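Local coordinates for 3-keto-5-aminohexanoate cleavage protein (Archaeoglobus fulgidus, PDB 3LOT), which probably cleaves beta-keto acids such as 3-keto-5-aminohexanoate, using a bound zinc ion, at residues His52-Asp55 / Arg60-Thr63. Residues are numbered along the deposited sequence; the frame is centred on the assembly and turned at random.
Sequences HARD and RPTT. With ZN (zinc ion), chain P.
Asp-55 and Arg-60 are joined through their backbones: N of Asp-55 gives its hydrogen to O of Arg-60 at 2.7 Å, nearly straight at 167°. The same oxygen also takes a weaker, bent CA-H...O contact from CA of Arg-54, the residue before. Two residues further along each strand, N of Thr-62 reaches O of Ala-53 at 3.3 Å, a weak bond. Past it the two strands part and a water bridges them, accepting from N of Ala-53 and donating to O of Thr-62 at 2.8 Å.

Arg-54 reaches outward from the backbone in steps. Its CB lies 3.9 Å from O of Arg-60. With CG anti to the carbonyl carbon (chi1 -73°) and the chain extended from there to NE, the side chain runs alongside Pro-61, both pointing the same way. NE bonds to Thr-15 OG1. At the far end NH1 comes 3.8 Å from CD of Pro-61 and donates to O of Gly-59, while NH2 donates to O of His-19. Three bonds thus fix the rotation of this buried guanidinium; the one to Gly-59 closes back on the hairpin's own turn, and those to Thr-15 and His-19 tie it to the loop after strand 7-13.

Thr-62 lays its methyl against the neighbouring strand: CG2 packs 3.7 Å from CB of Ala-53 and also meets the peptide between Arg-54 and Asp-55. Its OG1, anti to the backbone N, accepts from N of Asp-64.

Short strand 61-62 folds back antiparallel on the end of strand 48-54, a strand of the TIM barrel, whose His-52 binds zinc through NE2 at 2.3 Å, together with His-50 and Glu-262. Ala-53 rests on Val-67 and Phe-68 of helix 65-78, whereas Arg-60 and Pro-61 touch Trp-137 at the start of helix 137-144.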
loop_
_atom_site.group_PDB
_atom_site.type_symbol
_atom_site.label_atom_id
_atom_site.label_comp_id
_atom_site.label_asym_id
_atom_site.label_seq_id
_atom_site.Cartn_x
_atom_site.Cartn_y
_atom_site.Cartn_z
ATOM N N HIS D 52 16.513 -30.184 6.658
ATOM C CA HIS D 52 17.524 -30.496 5.644
ATOM C C HIS D 52 18.507 -31.563 6.165
ATOM O O HIS D 52 18.684 -31.726 7.368
ATOM C CB HIS D 52 18.391 -29.288 5.315
ATOM C CG HIS D 52 17.681 -28.172 4.608
ATOM N ND1 HIS D 52 18.158 -27.612 3.434
ATOM C CD2 HIS D 52 16.560 -27.486 4.925
ATOM C CE1 HIS D 52 17.342 -26.652 3.049
ATOM N NE2 HIS D 52 16.363 -26.562 3.929
ATOM N N ALA D 53 19.178 -32.236 5.236
ATOM C CA ALA D 53 20.290 -33.130 5.561
ATOM C C ALA D 53 21.623 -32.397 5.347
ATOM O O ALA D 53 21.732 -31.509 4.494
ATOM C CB ALA D 53 20.227 -34.363 4.670
ATOM N N ARG D 54 22.627 -32.820 6.105
ATOM C CA ARG D 54 23.998 -32.392 5.967
ATOM C C ARG D 54 24.895 -33.624 6.128
ATOM O O ARG D 54 24.634 -34.508 6.954
ATOM C CB ARG D 54 24.358 -31.413 7.061
ATOM C CG ARG D 54 23.746 -30.058 6.876
ATOM C CD ARG D 54 24.108 -29.190 8.005
ATOM N NE ARG D 54 23.577 -27.839 7.844
ATOM C CZ ARG D 54 24.097 -26.874 7.086
ATOM N NH1 ARG D 54 25.164 -27.053 6.317
ATOM N NH2 ARG D 54 23.491 -25.716 7.036
ATOM N N ASP D 55 25.953 -33.659 5.337
ATOM C CA ASP D 55 26.984 -34.698 5.452
ATOM C C ASP D 55 27.604 -34.651 6.857
ATOM O O ASP D 55 28.090 -33.601 7.279
ATOM C CB ASP D 55 28.003 -34.392 4.348
ATOM C CG ASP D 55 29.030 -35.457 4.163
ATOM O OD1 ASP D 55 29.326 -36.217 5.103
ATOM O OD2 ASP D 55 29.562 -35.496 3.040
ATOM N N ARG D 60 28.521 -30.385 5.121
ATOM C CA ARG D 60 28.140 -29.898 3.802
ATOM C C ARG D 60 26.710 -30.367 3.449
ATOM O O ARG D 60 26.366 -31.504 3.729
ATOM C CB ARG D 60 29.143 -30.377 2.785
ATOM C CG ARG D 60 28.906 -29.905 1.400
ATOM C CD ARG D 60 30.070 -30.269 0.479
ATOM N NE ARG D 60 30.179 -29.359 -0.684
ATOM C CZ ARG D 60 29.619 -29.531 -1.896
ATOM N NH1 ARG D 60 28.848 -30.587 -2.185
ATOM N NH2 ARG D 60 29.838 -28.625 -2.858
ATOM N N PRO D 61 25.875 -29.476 2.896
ATOM C CA PRO D 61 24.531 -29.855 2.458
ATOM C C PRO D 61 24.538 -31.104 1.571
ATOM O O PRO D 61 25.382 -31.229 0.692
ATOM C CB PRO D 61 24.060 -28.634 1.670
ATOM C CG PRO D 61 24.822 -27.481 2.295
ATOM C CD PRO D 61 26.106 -28.027 2.797
ATOM N N THR D 62 23.620 -32.033 1.830
ATOM C CA THR D 62 23.445 -33.190 0.962
ATOM C C THR D 62 21.964 -33.483 0.729
ATOM O O THR D 62 21.132 -33.241 1.620
ATOM C CB THR D 62 24.076 -34.449 1.579
ATOM O OG1 THR D 62 23.743 -35.560 0.754
ATOM C CG2 THR D 62 23.524 -34.714 2.984
ATOM N N THR D 63 21.636 -34.010 -0.456
ATOM C CA THR D 63 20.274 -34.430 -0.762
ATOM C C THR D 63 20.045 -35.913 -0.430
ATOM O O THR D 63 18.925 -36.375 -0.519
ATOM C CB THR D 63 19.972 -34.210 -2.231
ATOM O OG1 THR D 63 20.953 -34.903 -2.995
ATOM C CG2 THR D 63 20.035 -32.710 -2.591
HETATM ZN ZN ZN P . 14.741 -24.904 4.066
HETATM O O HOH W 1 19.187 -31.299 2.283
#